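Local coordinates for Alpha/beta hydrolase fold-3 domain protein (Sulfolobus islandicus, PDB 5LK6), which probably hydrolyses carboxylic esters as a thermostable carboxylesterase or lipase of the alpha/beta hydrolase superfamily, at residues Y172-Y177 with S291-V296; F196-E201 with D244-Q249; N270-G275 with P281-G286. All blocks are in the same frame, centred on the assembly; numbering follows the deposited sequence.

Overall arrangement
Contact 1 joins a central strand of the alpha/beta hydrolase sheet to the C-terminal helix 285-302, which contact 3 also uses near its start; the centres of these two contacts lie about 15 Å apart. The centre of contact 2 is about 20 Å from that of contact 1 and about 14 Å from that of contact 3. Contacts 2 and 3 converge on the probable catalytic triad of Ser-151, Asp-244 and His-274: Asp-244 OD2 and His-274 ND1 are 2.6 Å apart, a probable hydrogen bond. Tyr-177 of contact 1 packs against Asp-244 and His-274. Along the chain, contacts 2 and 3 follow each other within the loop closed by contact 1. Contacts 1 and 3 also touch the second subunit.

Contact 1 (Y172-Y177 with S291-V296); sequences YQILIY and SLIGSV
The Tyr-172 ring is approached obliquely by CG1 of Val-296, while CG1 of Ile-174 lies at its edge, in plane; further along the strand, CG2 of Ile-176 sits over the centre of the Tyr-177 ring. This is the sheet-to-helix packing of an alpha/beta hydrolase: strand 173-176, flanked by strands 144-150 and 236-241, lies against helix 285-302, and all five touching residues are buried. Tyr-172 and Val-296 cross at about a right angle, with Tyr-172 CZ 3.4 Å from Val-296 CG1. Val-296 has CG1 anti to the backbone N (chi1 164°), and this branch meets the ring at its CE2, CZ and OH end. With an alanine here, Val-296 CG1 would probably be left without its aromatic partner and a gap opened between strand and helix.

Alternation along the strand is evident from the neighbours: Gln-173 and Leu-175 pack on helix 152-163, whereas Ile-174 and Ile-176 serve this contact. Val-296 also packs on Asp-288 of the second subunit. Ile-293 spans both strand isoleucines. Its branch methyl CG2 lies 3.9 Å from Ile-174 CD1, and its extended arm ends with Ile-293 CD1 3.7 Å from Ile-176 CD1.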
ATOM      1  N   TYR A 172       8.830  14.928   3.816  1.00 30.45           N
ATOM      2  CA  TYR A 172       7.711  14.017   3.626  1.00 30.27           C
ATOM      3  C   TYR A 172       6.829  13.996   4.876  1.00 27.87           C
ATOM      4  O   TYR A 172       7.308  14.179   5.996  1.00 30.43           O
ATOM      5  CB  TYR A 172       8.267  12.593   3.331  1.00 30.23           C
ATOM      6  CG  TYR A 172       7.458  11.717   2.430  1.00 30.61           C
ATOM      7  CD1 TYR A 172       7.596  11.765   1.021  1.00 33.43           C
ATOM      8  CD2 TYR A 172       6.599  10.799   2.956  1.00 32.33           C
ATOM      9  CE1 TYR A 172       6.854  10.929   0.184  1.00 32.97           C
ATOM     10  CE2 TYR A 172       5.845   9.970   2.132  1.00 35.35           C
ATOM     11  CZ  TYR A 172       5.956  10.046   0.753  1.00 34.96           C
ATOM     12  OH  TYR A 172       5.167   9.186   0.013  1.00 36.73           O
ATOM     13  N   GLN A 173       5.544  13.779   4.664  1.00 24.39           N
ATOM     14  CA  GLN A 173       4.602  13.565   5.742  1.00 22.97           C
ATOM     15  C   GLN A 173       3.846  12.265   5.509  1.00 20.87           C
ATOM     16  O   GLN A 173       3.359  12.008   4.422  1.00 19.91           O
ATOM     17  CB  GLN A 173       3.590  14.729   5.874  1.00 22.73           C
ATOM     18  CG  GLN A 173       2.816  15.028   4.608  1.00 22.03           C
ATOM     19  CD  GLN A 173       1.868  16.204   4.721  1.00 21.04           C
ATOM     20  OE1 GLN A 173       1.197  16.372   5.712  1.00 21.37           O
ATOM     21  NE2 GLN A 173       1.803  17.005   3.674  1.00 20.96           N
ATOM     22  N   ILE A 174       3.693  11.503   6.581  1.00 20.71           N
ATOM     23  CA  ILE A 174       2.971  10.270   6.579  1.00 20.88           C
ATOM     24  C   ILE A 174       1.814  10.364   7.540  1.00 19.98           C
ATOM     25  O   ILE A 174       2.012  10.432   8.750  1.00 20.38           O
ATOM     26  CB  ILE A 174       3.918   9.123   6.904  1.00 21.73           C
ATOM     27  CG1 ILE A 174       4.984   9.109   5.818  1.00 21.53           C
ATOM     28  CG2 ILE A 174       3.166   7.776   6.928  1.00 21.58           C
ATOM     29  CD1 ILE A 174       5.976   8.013   5.961  1.00 22.98           C
ATOM     30  N   LEU A 175       0.604  10.368   6.977  1.00 19.54           N
ATOM     31  CA  LEU A 175      -0.652  10.388   7.732  1.00 18.67           C
ATOM     32  C   LEU A 175      -1.352   9.019   7.737  1.00 18.26           C
ATOM     33  O   LEU A 175      -1.896   8.567   6.728  1.00 17.49           O
ATOM     34  CB  LEU A 175      -1.544  11.425   7.145  1.00 19.97           C
ATOM     35  CG  LEU A 175      -1.254  12.914   7.348  1.00 21.83           C
ATOM     36  CD1 LEU A 175       0.178  13.288   7.687  1.00 21.76           C
ATOM     37  CD2 LEU A 175      -1.768  13.681   6.148  1.00 22.50           C
ATOM     38  N   ILE A 176      -1.296   8.344   8.885  1.00 18.87           N
ATOM     39  CA  ILE A 176      -1.871   7.006   9.063  1.00 18.47           C
ATOM     40  C   ILE A 176      -3.236   7.152   9.709  1.00 18.32           C
ATOM     41  O   ILE A 176      -3.354   7.637  10.832  1.00 19.14           O
ATOM     42  CB  ILE A 176      -0.968   6.146   9.947  1.00 18.63           C
ATOM     43  CG1 ILE A 176       0.447   6.094   9.331  1.00 20.29           C
ATOM     44  CG2 ILE A 176      -1.536   4.741  10.102  1.00 18.12           C
ATOM     45  CD1 ILE A 176       1.578   5.773  10.293  1.00 20.30           C
ATOM     46  N   TYR A 177      -4.278   6.764   8.984  1.00 17.21           N
ATOM     47  CA  TYR A 177      -5.646   6.999   9.397  1.00 15.97           C
ATOM     48  C   TYR A 177      -5.856   8.268  10.248  1.00 15.89           C
ATOM     49  O   TYR A 177      -6.420   8.238  11.365  1.00 14.01           O
ATOM     50  CB  TYR A 177      -6.290   5.750  10.012  1.00 16.15           C
ATOM     51  CG  TYR A 177      -5.384   4.769  10.795  1.00 15.49           C
ATOM     52  CD1 TYR A 177      -5.040   5.024  12.105  1.00 13.93           C
ATOM     53  CD2 TYR A 177      -4.997   3.541  10.236  1.00 14.38           C
ATOM     54  CE1 TYR A 177      -4.263   4.134  12.808  1.00 14.14           C
ATOM     55  CE2 TYR A 177      -4.215   2.650  10.952  1.00 14.12           C
ATOM     56  CZ  TYR A 177      -3.852   2.966  12.230  1.00 13.72           C
ATOM     57  OH  TYR A 177      -3.098   2.121  12.952  1.00 13.76           O
ATOM     58  N   SER A 291       5.686  -2.015   6.213  1.00 19.91           N
ATOM     59  CA  SER A 291       6.487  -2.167   5.034  1.00 20.76           C
ATOM     60  C   SER A 291       6.308  -1.029   4.035  1.00 21.27           C
ATOM     61  O   SER A 291       7.295  -0.484   3.546  1.00 21.36           O
ATOM     62  CB  SER A 291       6.134  -3.471   4.344  1.00 22.17           C
ATOM     63  OG  SER A 291       6.645  -4.580   5.026  1.00 22.71           O
ATOM     64  N   LEU A 292       5.065  -0.636   3.737  1.00 22.94           N
ATOM     65  CA  LEU A 292       4.834   0.514   2.810  1.00 22.96           C
ATOM     66  C   LEU A 292       5.533   1.780   3.287  1.00 21.55           C
ATOM     67  O   LEU A 292       6.245   2.419   2.535  1.00 21.71           O
ATOM     68  CB  LEU A 292       3.346   0.779   2.596  1.00 23.86           C
ATOM     69  CG  LEU A 292       2.939   1.881   1.605  1.00 24.53           C
ATOM     70  CD1 LEU A 292       3.464   1.560   0.231  1.00 23.85           C
ATOM     71  CD2 LEU A 292       1.439   1.923   1.570  1.00 25.11           C
ATOM     72  N   ILE A 293       5.363   2.054   4.563  1.00 20.43           N
ATOM     73  CA  ILE A 293       5.904   3.217   5.197  1.00 22.31           C
ATOM     74  C   ILE A 293       7.429   3.203   5.110  1.00 22.27           C
ATOM     75  O   ILE A 293       8.069   4.196   4.710  1.00 20.72           O
ATOM     76  CB  ILE A 293       5.401   3.322   6.664  1.00 23.12           C
ATOM     77  CG1 ILE A 293       3.909   3.668   6.655  1.00 24.18           C
ATOM     78  CG2 ILE A 293       6.159   4.402   7.439  1.00 23.21           C
ATOM     79  CD1 ILE A 293       3.215   3.451   7.984  1.00 24.94           C
ATOM     80  N   GLY A 294       8.008   2.080   5.489  1.00 23.05           N
ATOM     81  CA  GLY A 294       9.456   1.951   5.475  1.00 26.21           C
ATOM     82  C   GLY A 294      10.082   2.161   4.077  1.00 26.85           C
ATOM     83  O   GLY A 294      11.019   2.944   3.899  1.00 27.91           O
ATOM     84  N   SER A 295       9.526   1.492   3.089  1.00 26.88           N
ATOM     85  CA  SER A 295      10.131   1.476   1.785  1.00 29.99           C
ATOM     86  C   SER A 295       9.865   2.832   1.074  1.00 29.81           C
ATOM     87  O   SER A 295      10.687   3.285   0.287  1.00 33.46           O
ATOM     88  CB  SER A 295       9.726   0.194   0.986  1.00 29.22           C
ATOM     89  OG  SER A 295       8.338   0.141   0.706  1.00 30.39           O
ATOM     90  N   VAL A 296       8.766   3.497   1.369  1.00 28.42           N
ATOM     91  CA  VAL A 296       8.600   4.848   0.869  1.00 29.54           C
ATOM     92  C   VAL A 296       9.655   5.774   1.494  1.00 30.44           C
ATOM     93  O   VAL A 296      10.278   6.543   0.787  1.00 32.86           O
ATOM     94  CB  VAL A 296       7.156   5.340   1.079  1.00 30.00           C
ATOM     95  CG1 VAL A 296       6.999   6.832   0.941  1.00 30.63           C
ATOM     96  CG2 VAL A 296       6.259   4.680   0.083  1.00 30.67           C
TER

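Contact 2 (F196-E201 with D244-Q249); sequences FFLTRE and DPLRDQ
OD1 of Asp-244 accepts the backbone N-H of Leu-246 at 2.8 Å, with an N-H...O angle of 158°, and on the Leu-198 side it is approached by CD2 of that residue at 3.9 Å. A donor two residues on makes this an Asx turn, nested in a type I beta turn from Asp-244 to Arg-247. The N-H reaches OD1 from well above the carboxylate plane. OD2 of the same group is hydrogen-bonded to His-274, consistent with the acid of a Ser-His-Asp triad as in other alpha/beta hydrolases; the two bonds, one to each oxygen, would limit rotation of the carboxylate.

Across the contact the packing is mostly apolar and buried, and Leu-198 carries nearly all of it. Its CG stands anti to the backbone N (chi1 171°), which directs the branch at the turn. The Pro-245 ring meets the carbonyl of Leu-198 with its CG and CD, CG lying 3.5 Å from Leu-198 O. Both leucines, Leu-198 and Leu-246, pack against the imidazole of His-274 as well as against Ile-203 of helix 200-210.

Each segment leads into a helix: Thr-199 occupies the N-cap position of helix 200-210, its OG1 accepting from His-202 N, and Leu-246 the corresponding place before helix 247-259. The two leucines cross at about a right angle, with Leu-198 CD2 3.7 Å from Leu-246 CD1.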
ATOM      1  N   PHE A 196     -16.846  -0.869  14.954  1.00 19.78           N
ATOM      2  CA  PHE A 196     -15.577  -1.098  14.278  1.00 19.06           C
ATOM      3  C   PHE A 196     -14.405  -0.514  15.053  1.00 19.36           C
ATOM      4  O   PHE A 196     -13.502   0.089  14.501  1.00 19.69           O
ATOM      5  CB  PHE A 196     -15.662  -0.519  12.854  1.00 19.03           C
ATOM      6  CG  PHE A 196     -16.703  -1.185  11.975  1.00 17.00           C
ATOM      7  CD1 PHE A 196     -17.980  -0.723  11.938  1.00 16.48           C
ATOM      8  CD2 PHE A 196     -16.392  -2.279  11.233  1.00 16.12           C
ATOM      9  CE1 PHE A 196     -18.944  -1.297  11.115  1.00 16.65           C
ATOM     10  CE2 PHE A 196     -17.347  -2.857  10.410  1.00 17.26           C
ATOM     11  CZ  PHE A 196     -18.638  -2.380  10.350  1.00 16.37           C
ATOM     12  N   PHE A 197     -14.452  -0.698  16.357  1.00 19.97           N
ATOM     13  CA  PHE A 197     -13.362  -0.464  17.251  1.00 19.38           C
ATOM     14  C   PHE A 197     -13.233   1.008  17.601  1.00 18.93           C
ATOM     15  O   PHE A 197     -13.260   1.345  18.761  1.00 21.76           O
ATOM     16  CB  PHE A 197     -12.076  -1.100  16.743  1.00 21.04           C
ATOM     17  CG  PHE A 197     -10.925  -1.020  17.726  1.00 22.92           C
ATOM     18  CD1 PHE A 197     -10.836  -1.901  18.794  1.00 23.27           C
ATOM     19  CD2 PHE A 197      -9.921  -0.061  17.570  1.00 23.48           C
ATOM     20  CE1 PHE A 197      -9.782  -1.821  19.673  1.00 23.37           C
ATOM     21  CE2 PHE A 197      -8.875   0.017  18.470  1.00 24.02           C
ATOM     22  CZ  PHE A 197      -8.815  -0.846  19.528  1.00 23.40           C
ATOM     23  N   LEU A 198     -13.044   1.884  16.633  1.00 18.00           N
ATOM     24  CA  LEU A 198     -13.170   3.310  16.853  1.00 16.94           C
ATOM     25  C   LEU A 198     -14.628   3.666  16.511  1.00 17.50           C
ATOM     26  O   LEU A 198     -15.113   3.334  15.430  1.00 17.88           O
ATOM     27  CB  LEU A 198     -12.158   4.126  16.030  1.00 15.81           C
ATOM     28  CG  LEU A 198     -12.348   5.647  16.037  1.00 15.14           C
ATOM     29  CD1 LEU A 198     -12.038   6.203  17.412  1.00 14.68           C
ATOM     30  CD2 LEU A 198     -11.518   6.363  14.983  1.00 15.67           C
ATOM     31  N   THR A 199     -15.303   4.330  17.458  1.00 17.84           N
ATOM     32  CA  THR A 199     -16.706   4.727  17.353  1.00 18.82           C
ATOM     33  C   THR A 199     -16.889   6.207  17.375  1.00 19.75           C
ATOM     34  O   THR A 199     -16.026   6.939  17.854  1.00 20.31           O
ATOM     35  CB  THR A 199     -17.550   4.165  18.526  1.00 18.79           C
ATOM     36  OG1 THR A 199     -17.228   4.805  19.777  1.00 17.55           O
ATOM     37  CG2 THR A 199     -17.342   2.713  18.636  1.00 18.27           C
ATOM     38  N   ARG A 200     -18.037   6.639  16.883  1.00 22.68           N
ATOM     39  CA  ARG A 200     -18.384   8.040  16.916  1.00 26.76           C
ATOM     40  C   ARG A 200     -18.360   8.539  18.386  1.00 24.69           C
ATOM     41  O   ARG A 200     -17.849   9.621  18.646  1.00 23.39           O
ATOM     42  CB  ARG A 200     -19.744   8.292  16.268  1.00 31.00           C
ATOM     43  CG  ARG A 200     -19.980   9.693  15.705  1.00 37.37           C
ATOM     44  CD  ARG A 200     -21.468   9.982  15.753  1.00 49.45           C
ATOM     45  NE  ARG A 200     -21.961  10.888  14.694  1.00 62.76           N
ATOM     46  CZ  ARG A 200     -22.824  10.578  13.696  1.00 70.70           C
ATOM     47  NH1 ARG A 200     -23.346   9.315  13.506  1.00 62.88           N
ATOM     48  NH2 ARG A 200     -23.177  11.580  12.865  1.00 70.41           N
ATOM     49  N   GLU A 201     -18.874   7.748  19.329  1.00 24.86           N
ATOM     50  CA  GLU A 201     -18.842   8.121  20.733  1.00 26.41           C
ATOM     51  C   GLU A 201     -17.405   8.319  21.166  1.00 21.97           C
ATOM     52  O   GLU A 201     -17.146   9.240  21.936  1.00 18.19           O
ATOM     53  CB  GLU A 201     -19.539   7.096  21.642  1.00 32.63           C
ATOM     54  CG  GLU A 201     -20.992   7.438  21.883  1.00 44.85           C
ATOM     55  CD  GLU A 201     -21.742   6.406  22.723  1.00 53.81           C
ATOM     56  OE1 GLU A 201     -21.089   5.811  23.645  1.00 50.28           O
ATOM     57  OE2 GLU A 201     -22.984   6.236  22.436  1.00 55.42           O
ATOM     58  N   ASP A 244     -13.756   2.258   8.802  1.00 15.10           N
ATOM     59  CA  ASP A 244     -13.252   3.243   9.735  1.00 16.47           C
ATOM     60  C   ASP A 244     -14.053   4.523   9.568  1.00 16.58           C
ATOM     61  O   ASP A 244     -14.098   5.089   8.469  1.00 17.42           O
ATOM     62  CB  ASP A 244     -11.741   3.476   9.480  1.00 16.34           C
ATOM     63  CG  ASP A 244     -11.120   4.593  10.369  1.00 16.47           C
ATOM     64  OD1 ASP A 244     -11.796   5.259  11.231  1.00 15.99           O
ATOM     65  OD2 ASP A 244      -9.893   4.813  10.200  1.00 16.61           O
ATOM     66  N   PRO A 245     -14.672   5.008  10.654  1.00 15.92           N
ATOM     67  CA  PRO A 245     -15.441   6.259  10.487  1.00 15.86           C
ATOM     68  C   PRO A 245     -14.620   7.433   9.943  1.00 15.61           C
ATOM     69  O   PRO A 245     -15.194   8.343   9.316  1.00 14.87           O
ATOM     70  CB  PRO A 245     -15.915   6.582  11.916  1.00 15.33           C
ATOM     71  CG  PRO A 245     -15.051   5.755  12.839  1.00 15.00           C
ATOM     72  CD  PRO A 245     -14.668   4.541  12.050  1.00 15.21           C
ATOM     73  N   LEU A 246     -13.309   7.428  10.221  1.00 15.70           N
ATOM     74  CA  LEU A 246     -12.415   8.483   9.756  1.00 16.90           C
ATOM     75  C   LEU A 246     -11.889   8.302   8.318  1.00 18.31           C
ATOM     76  O   LEU A 246     -11.075   9.080   7.826  1.00 21.91           O
ATOM     77  CB  LEU A 246     -11.254   8.672  10.721  1.00 17.03           C
ATOM     78  CG  LEU A 246     -11.599   9.087  12.146  1.00 17.34           C
ATOM     79  CD1 LEU A 246     -10.318   9.266  12.942  1.00 17.46           C
ATOM     80  CD2 LEU A 246     -12.431  10.335  12.290  1.00 16.94           C
ATOM     81  N   ARG A 247     -12.372   7.301   7.616  1.00 19.33           N
ATOM     82  CA  ARG A 247     -11.910   7.066   6.269  1.00 19.53           C
ATOM     83  C   ARG A 247     -12.115   8.252   5.342  1.00 20.02           C
ATOM     84  O   ARG A 247     -11.172   8.686   4.658  1.00 21.59           O
ATOM     85  CB  ARG A 247     -12.643   5.856   5.674  1.00 19.33           C
ATOM     86  CG  ARG A 247     -12.056   5.420   4.353  1.00 18.76           C
ATOM     87  CD  ARG A 247     -12.893   4.326   3.826  1.00 18.85           C
ATOM     88  NE  ARG A 247     -14.128   4.893   3.366  1.00 18.94           N
ATOM     89  CZ  ARG A 247     -15.226   4.201   3.120  1.00 18.25           C
ATOM     90  NH1 ARG A 247     -15.306   2.900   3.362  1.00 19.28           N
ATOM     91  NH2 ARG A 247     -16.266   4.835   2.666  1.00 17.06           N
ATOM     92  N   ASP A 248     -13.362   8.700   5.236  1.00 19.27           N
ATOM     93  CA  ASP A 248     -13.730   9.580   4.157  1.00 19.00           C
ATOM     94  C   ASP A 248     -13.015  10.884   4.328  1.00 18.59           C
ATOM     95  O   ASP A 248     -12.566  11.450   3.356  1.00 17.02           O
ATOM     96  CB  ASP A 248     -15.251   9.773   4.060  1.00 20.06           C
ATOM     97  CG  ASP A 248     -15.963   8.560   3.434  1.00 21.22           C
ATOM     98  OD1 ASP A 248     -15.308   7.589   3.008  1.00 20.69           O
ATOM     99  OD2 ASP A 248     -17.204   8.579   3.372  1.00 22.61           O
ATOM    100  N   GLN A 249     -12.847  11.331   5.564  1.00 19.72           N
ATOM    101  CA  GLN A 249     -12.068  12.562   5.787  1.00 21.26           C
ATOM    102  C   GLN A 249     -10.543  12.494   5.412  1.00 19.06           C
ATOM    103  O   GLN A 249      -9.958  13.456   4.809  1.00 17.15           O
ATOM    104  CB  GLN A 249     -12.316  13.105   7.215  1.00 21.62           C
ATOM    105  CG  GLN A 249     -11.688  12.297   8.317  1.00 22.58           C
ATOM    106  CD  GLN A 249     -12.110  12.839   9.664  1.00 22.33           C
ATOM    107  OE1 GLN A 249     -11.339  13.514  10.398  1.00 21.20           O
ATOM    108  NE2 GLN A 249     -13.357  12.573   9.993  1.00 23.49           N
TER

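Contact 3 (N270-G275 with P281-G286)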
ATOM      1  N   ASN A 270      -8.115  -2.048   2.506  1.00 17.04           N
ATOM      2  CA  ASN A 270      -9.391  -2.775   2.606  1.00 17.92           C
ATOM      3  C   ASN A 270      -9.548  -3.821   3.745  1.00 18.69           C
ATOM      4  O   ASN A 270      -8.564  -4.395   4.234  1.00 20.87           O
ATOM      5  CB  ASN A 270      -9.707  -3.410   1.292  1.00 17.38           C
ATOM      6  CG  ASN A 270      -9.883  -2.377   0.202  1.00 18.01           C
ATOM      7  OD1 ASN A 270     -10.475  -1.316   0.442  1.00 17.20           O
ATOM      8  ND2 ASN A 270      -9.336  -2.652  -0.986  1.00 17.34           N
ATOM      9  N   ASN A 271     -10.801  -4.040   4.144  1.00 17.75           N
ATOM     10  CA  ASN A 271     -11.162  -5.099   5.068  1.00 18.23           C
ATOM     11  C   ASN A 271     -10.691  -4.899   6.548  1.00 18.31           C
ATOM     12  O   ASN A 271     -10.833  -5.833   7.334  1.00 17.08           O
ATOM     13  CB  ASN A 271     -10.658  -6.455   4.555  1.00 17.74           C
ATOM     14  CG  ASN A 271     -10.797  -6.614   3.039  1.00 18.12           C
ATOM     15  OD1 ASN A 271      -9.809  -6.699   2.276  1.00 17.04           O
ATOM     16  ND2 ASN A 271     -12.020  -6.655   2.602  1.00 18.46           N
ATOM     17  N   VAL A 272     -10.156  -3.717   6.904  1.00 16.84           N
ATOM     18  CA  VAL A 272      -9.597  -3.486   8.231  1.00 17.13           C
ATOM     19  C   VAL A 272     -10.156  -2.254   8.905  1.00 18.44           C
ATOM     20  O   VAL A 272     -10.929  -1.446   8.319  1.00 19.29           O
ATOM     21  CB  VAL A 272      -8.052  -3.371   8.231  1.00 17.79           C
ATOM     22  CG1 VAL A 272      -7.411  -4.631   7.647  1.00 18.46           C
ATOM     23  CG2 VAL A 272      -7.588  -2.117   7.520  1.00 17.94           C
ATOM     24  N   ILE A 273      -9.759  -2.118  10.158  1.00 19.26           N
ATOM     25  CA  ILE A 273     -10.311  -1.126  11.057  1.00 20.60           C
ATOM     26  C   ILE A 273      -9.277  -0.074  11.413  1.00 19.67           C
ATOM     27  O   ILE A 273      -8.087  -0.218  11.176  1.00 18.32           O
ATOM     28  CB  ILE A 273     -10.813  -1.779  12.339  1.00 22.30           C
ATOM     29  CG1 ILE A 273      -9.759  -2.686  12.978  1.00 22.04           C
ATOM     30  CG2 ILE A 273     -12.045  -2.607  12.035  1.00 23.57           C
ATOM     31  CD1 ILE A 273      -9.965  -2.915  14.450  1.00 22.98           C
ATOM     32  N   HIS A 274      -9.770   1.010  11.955  1.00 18.35           N
ATOM     33  CA  HIS A 274      -8.896   2.031  12.500  1.00 18.13           C
ATOM     34  C   HIS A 274      -7.902   1.448  13.479  1.00 17.17           C
ATOM     35  O   HIS A 274      -8.222   0.575  14.207  1.00 17.93           O
ATOM     36  CB  HIS A 274      -9.740   3.056  13.246  1.00 17.39           C
ATOM     37  CG  HIS A 274      -9.016   4.324  13.530  1.00 17.43           C
ATOM     38  ND1 HIS A 274      -8.842   5.305  12.580  1.00 17.72           N
ATOM     39  CD2 HIS A 274      -8.424   4.771  14.654  1.00 16.99           C
ATOM     40  CE1 HIS A 274      -8.194   6.314  13.114  1.00 18.39           C
ATOM     41  NE2 HIS A 274      -7.927   6.014  14.372  1.00 19.09           N
ATOM     42  N   GLY A 275      -6.693   1.965  13.508  1.00 18.67           N
ATOM     43  CA  GLY A 275      -5.687   1.559  14.508  1.00 18.44           C
ATOM     44  C   GLY A 275      -4.942   0.255  14.223  1.00 18.61           C
ATOM     45  O   GLY A 275      -4.172  -0.190  15.065  1.00 20.80           O
ATOM     46  N   PRO A 281       0.629  -7.698  15.050  1.00 30.04           N
ATOM     47  CA  PRO A 281       0.734  -9.158  15.202  1.00 30.85           C
ATOM     48  C   PRO A 281      -0.558  -9.913  14.993  1.00 30.74           C
ATOM     49  O   PRO A 281      -0.520 -11.034  14.548  1.00 33.69           O
ATOM     50  CB  PRO A 281       1.223  -9.352  16.647  1.00 31.53           C
ATOM     51  CG  PRO A 281       1.706  -8.035  17.093  1.00 30.20           C
ATOM     52  CD  PRO A 281       0.893  -7.026  16.337  1.00 31.03           C
ATOM     53  N   LEU A 282      -1.682  -9.303  15.321  1.00 31.71           N
ATOM     54  CA  LEU A 282      -3.001  -9.900  15.114  1.00 30.71           C
ATOM     55  C   LEU A 282      -3.608  -9.569  13.746  1.00 29.58           C
ATOM     56  O   LEU A 282      -4.510 -10.216  13.304  1.00 28.45           O
ATOM     57  CB  LEU A 282      -3.954  -9.348  16.184  1.00 33.04           C
ATOM     58  CG  LEU A 282      -4.131 -10.008  17.554  1.00 35.67           C
ATOM     59  CD1 LEU A 282      -2.979 -10.934  17.924  1.00 35.82           C
ATOM     60  CD2 LEU A 282      -4.386  -8.935  18.628  1.00 35.21           C
ATOM     61  N   ILE A 283      -3.175  -8.489  13.127  1.00 29.95           N
ATOM     62  CA  ILE A 283      -3.785  -7.986  11.894  1.00 27.95           C
ATOM     63  C   ILE A 283      -2.624  -7.835  10.915  1.00 26.73           C
ATOM     64  O   ILE A 283      -1.980  -6.784  10.873  1.00 25.41           O
ATOM     65  CB  ILE A 283      -4.509  -6.629  12.179  1.00 25.28           C
ATOM     66  CG1 ILE A 283      -5.603  -6.822  13.205  1.00 25.23           C
ATOM     67  CG2 ILE A 283      -5.117  -6.060  10.928  1.00 25.08           C
ATOM     68  CD1 ILE A 283      -6.422  -5.573  13.514  1.00 26.55           C
ATOM     69  N   GLU A 284      -2.326  -8.915  10.202  1.00 27.97           N
ATOM     70  CA  GLU A 284      -1.192  -9.006   9.269  1.00 30.13           C
ATOM     71  C   GLU A 284      -1.093  -7.773   8.339  1.00 26.00           C
ATOM     72  O   GLU A 284      -0.001  -7.318   8.024  1.00 27.68           O
ATOM     73  CB  GLU A 284      -1.224 -10.394   8.501  1.00 40.22           C
ATOM     74  CG  GLU A 284      -0.373 -10.634   7.192  1.00 48.11           C
ATOM     75  CD  GLU A 284       1.079 -11.191   7.396  1.00 60.18           C
ATOM     76  OE1 GLU A 284       1.481 -11.374   8.594  1.00 60.31           O
ATOM     77  OE2 GLU A 284       1.826 -11.451   6.362  1.00 56.78           O
ATOM     78  N   GLN A 285      -2.209  -7.187   7.943  1.00 22.62           N
ATOM     79  CA  GLN A 285      -2.166  -6.059   7.013  1.00 21.07           C
ATOM     80  C   GLN A 285      -1.368  -4.900   7.605  1.00 19.26           C
ATOM     81  O   GLN A 285      -0.798  -4.094   6.880  1.00 16.93           O
ATOM     82  CB  GLN A 285      -3.575  -5.548   6.626  1.00 21.81           C
ATOM     83  CG  GLN A 285      -4.495  -6.482   5.850  1.00 20.78           C
ATOM     84  CD  GLN A 285      -5.317  -7.358   6.734  1.00 21.59           C
ATOM     85  OE1 GLN A 285      -4.936  -7.657   7.850  1.00 23.78           O
ATOM     86  NE2 GLN A 285      -6.431  -7.827   6.225  1.00 23.87           N
ATOM     87  N   GLY A 286      -1.365  -4.803   8.921  1.00 19.14           N
ATOM     88  CA  GLY A 286      -0.519  -3.854   9.609  1.00 20.93           C
ATOM     89  C   GLY A 286       0.959  -3.958   9.273  1.00 20.78           C
ATOM     90  O   GLY A 286       1.637  -2.926   9.083  1.00 19.34           O
TER
HETATM   91  O   HOH W   1      -7.371  -7.151   3.237  1.00 12.20           O
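Asn-271 and Gln-285 are joined through a water, which lies 2.7 Å from Asn-271 OD1, to which it may donate, and accepts from Gln-285 NE2 at 3.2 Å. The chain turns a corner at Asn-270 and Asn-271, so the bridge links that bend to the start of helix 285-302. NE2 of Gln-285 also donates to OD2 of Asp-4, so two acceptors hold this nitrogen.

Val-272 comes next and makes the closest direct contact between the segments. Its CG1 methyl, beside the backbone N (chi1 -58°), approaches the amide of Gln-285, with Val-272 CG1 3.6 Å from both CD and NE2 of Gln-285. The glutamine chain bends at chi2 (88°), and all its side-chain atoms come within 4.1 Å of that methyl. The same Val-272 CG1 lies 4.3 Å from Ile-283 CG2, so a single branch serves two partners.

Ile-273 adds a looser apolar touch, its CG1 4.4 Å from Ile-283 CD1. His-274 follows, the probable triad base, with ND1 hydrogen-bonded to Asp-244 OD2 and its side chain packed on Ser-151; the contact therefore lies directly before that residue in sequence.

In the fold, the weakly bonded strand 272-273 continues the chain past strand 264-269, the outermost of the sheet on its side within this chain, and faces the beginning of helix 285-302. Helix 5-12 covers the same apolar cluster, with Ile-7 touching Val-272, Ile-273 and Ile-283, while Gln-285 also packs on Val-264 of the second subunit.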